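Local structure of carbon monoxide dehydrogenase (6T7J) at residues Asp382-Ala385 / Lys386-Arg390. The protein catalyses the reversible oxidation of carbon monoxide to carbon dioxide, although the enzyme here lacks the nickel of its active-site cluster. Residues are numbered along the deposited sequence; the frame is centred on the assembly and turned at random.
Sequences DEIA and KEIVR
I384 and I388 meet one turn apart on the amphipathic α-helix 381-395, which follows the last strand, 372-373, of a parallel six-stranded sheet in this Prismane/CO dehydrogenase family protein. Successive i to i+4 backbone hydrogen bonds hold the two turns together: K386 N to D382 O, E387 N to E383 O, I388 N to I384 O at 2.9 Å, and V389 N to A385 O at 3.0 Å, the straightest of the four, with an N-H...O angle of 174°.

On the inner face the residues are apolar and compact. A385, with only a methyl, lets the helix sit close to I277 and I280 of helix 271-281, while V389 packs on A281 and M286.

Charged residues take the more exposed positions, and two of them tie the helix to its neighbours. D382 forms a salt bridge with K276; K386, its chain extended beyond CG, forms one with E285 of helix 284-292 instead of with D382, whose OD2 stays 6.8 Å from K386 NZ. E387 runs alongside I384, carboxylate OE1 4.2 Å from I384 CD1, and both touch I374.

Branched apolar chains four residues apart share one side of the helix, and the two isoleucines cross at a slant. With I384 CG2 anti to its own nitrogen, this methyl meets I388 CD1 at 3.9 Å.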
ATOM      1  N   ASP A 382     -23.566  23.273   2.768  1.00 58.35           N
ATOM      2  CA  ASP A 382     -24.639  23.851   1.968  1.00 57.49           C
ATOM      3  C   ASP A 382     -24.144  25.028   1.132  1.00 60.53           C
ATOM      4  O   ASP A 382     -24.578  25.207  -0.011  1.00 58.66           O
ATOM      5  CB  ASP A 382     -25.796  24.276   2.871  1.00 60.12           C
ATOM      6  CG  ASP A 382     -26.773  23.145   3.138  1.00 62.13           C
ATOM      7  OD1 ASP A 382     -26.321  22.028   3.474  1.00 57.46           O
ATOM      8  OD2 ASP A 382     -27.995  23.370   3.013  1.00 67.52           O
ATOM      9  N   GLU A 383     -23.222  25.828   1.676  1.00 58.95           N
ATOM     10  CA  GLU A 383     -22.695  26.964   0.923  1.00 57.31           C
ATOM     11  C   GLU A 383     -21.884  26.503  -0.284  1.00 55.22           C
ATOM     12  O   GLU A 383     -22.035  27.045  -1.388  1.00 57.16           O
ATOM     13  CB  GLU A 383     -21.849  27.849   1.839  1.00 58.44           C
ATOM     14  CG  GLU A 383     -22.662  28.700   2.803  1.00 64.86           C
ATOM     15  CD  GLU A 383     -22.806  28.065   4.175  1.00 70.19           C
ATOM     16  OE1 GLU A 383     -22.777  28.805   5.181  1.00 73.76           O
ATOM     17  OE2 GLU A 383     -22.946  26.825   4.249  1.00 67.63           O
ATOM     18  N   ILE A 384     -21.026  25.497  -0.096  1.00 58.00           N
ATOM     19  CA  ILE A 384     -20.240  24.968  -1.208  1.00 59.58           C
ATOM     20  C   ILE A 384     -21.151  24.339  -2.255  1.00 55.34           C
ATOM     21  O   ILE A 384     -20.940  24.503  -3.465  1.00 59.36           O
ATOM     22  CB  ILE A 384     -19.191  23.962  -0.693  1.00 56.29           C
ATOM     23  CG1 ILE A 384     -18.416  24.546   0.490  1.00 48.69           C
ATOM     24  CG2 ILE A 384     -18.237  23.565  -1.809  1.00 60.00           C
ATOM     25  CD1 ILE A 384     -17.356  25.543   0.101  1.00 58.35           C
ATOM     26  N   ALA A 385     -22.179  23.611  -1.811  1.00 51.74           N
ATOM     27  CA  ALA A 385     -23.109  23.000  -2.756  1.00 50.62           C
ATOM     28  C   ALA A 385     -23.859  24.059  -3.558  1.00 53.33           C
ATOM     29  O   ALA A 385     -24.038  23.914  -4.776  1.00 50.56           O
ATOM     30  CB  ALA A 385     -24.085  22.090  -2.013  1.00 50.40           C
ATOM     31  N   LYS A 386     -24.308  25.126  -2.890  1.00 56.70           N
ATOM     32  CA  LYS A 386     -24.954  26.235  -3.587  1.00 58.57           C
ATOM     33  C   LYS A 386     -24.023  26.836  -4.629  1.00 54.17           C
ATOM     34  O   LYS A 386     -24.424  27.073  -5.774  1.00 49.87           O
ATOM     35  CB  LYS A 386     -25.384  27.304  -2.583  1.00 55.27           C
ATOM     36  CG  LYS A 386     -26.713  27.054  -1.899  1.00 61.58           C
ATOM     37  CD  LYS A 386     -27.146  28.297  -1.134  1.00 66.53           C
ATOM     38  CE  LYS A 386     -28.451  28.082  -0.386  1.00 64.63           C
ATOM     39  NZ  LYS A 386     -29.033  29.380   0.055  1.00 65.58           N
ATOM     40  N   GLU A 387     -22.773  27.095  -4.243  1.00 53.47           N
ATOM     41  CA  GLU A 387     -21.803  27.666  -5.174  1.00 60.00           C
ATOM     42  C   GLU A 387     -21.608  26.771  -6.395  1.00 57.97           C
ATOM     43  O   GLU A 387     -21.579  27.253  -7.536  1.00 54.29           O
ATOM     44  CB  GLU A 387     -20.482  27.895  -4.439  1.00 55.05           C
ATOM     45  CG  GLU A 387     -19.308  28.301  -5.300  1.00 56.89           C
ATOM     46  CD  GLU A 387     -17.995  28.219  -4.538  1.00 67.42           C
ATOM     47  OE1 GLU A 387     -18.007  27.733  -3.386  1.00 62.21           O
ATOM     48  OE2 GLU A 387     -16.954  28.639  -5.088  1.00 69.27           O
ATOM     49  N   ILE A 388     -21.501  25.459  -6.173  1.00 54.52           N
ATOM     50  CA  ILE A 388     -21.262  24.523  -7.269  1.00 55.15           C
ATOM     51  C   ILE A 388     -22.455  24.493  -8.223  1.00 52.86           C
ATOM     52  O   ILE A 388     -22.300  24.590  -9.453  1.00 52.76           O
ATOM     53  CB  ILE A 388     -20.951  23.126  -6.702  1.00 51.33           C
ATOM     54  CG1 ILE A 388     -19.533  23.085  -6.128  1.00 47.30           C
ATOM     55  CG2 ILE A 388     -21.148  22.059  -7.758  1.00 47.63           C
ATOM     56  CD1 ILE A 388     -19.296  21.943  -5.164  1.00 48.35           C
ATOM     57  N   VAL A 389     -23.664  24.347  -7.670  1.00 50.52           N
ATOM     58  CA  VAL A 389     -24.861  24.322  -8.507  1.00 54.44           C
ATOM     59  C   VAL A 389     -25.008  25.636  -9.263  1.00 54.62           C
ATOM     60  O   VAL A 389     -25.446  25.659 -10.421  1.00 54.37           O
ATOM     61  CB  VAL A 389     -26.106  24.012  -7.655  1.00 51.07           C
ATOM     62  CG1 VAL A 389     -27.354  24.015  -8.518  1.00 52.78           C
ATOM     63  CG2 VAL A 389     -25.954  22.669  -6.958  1.00 54.99           C
ATOM     64  N   ARG A 390     -24.626  26.750  -8.629  1.00 56.13           N
ATOM     65  CA  ARG A 390     -24.691  28.042  -9.302  1.00 58.68           C
ATOM     66  C   ARG A 390     -23.734  28.094 -10.480  1.00 56.15           C
ATOM     67  O   ARG A 390     -24.074  28.628 -11.539  1.00 54.75           O
ATOM     68  CB  ARG A 390     -24.384  29.168  -8.316  1.00 56.90           C
ATOM     69  CG  ARG A 390     -25.590  29.626  -7.524  1.00 57.24           C
ATOM     70  CD  ARG A 390     -25.372  30.969  -6.862  1.00 63.36           C
ATOM     71  NE  ARG A 390     -26.215  31.109  -5.679  1.00 76.19           N
ATOM     72  CZ  ARG A 390     -25.770  31.008  -4.432  1.00 76.35           C
ATOM     73  NH1 ARG A 390     -26.609  31.146  -3.412  1.00 76.71           N
ATOM     74  NH2 ARG A 390     -24.484  30.775  -4.201  1.00 69.96           N
TER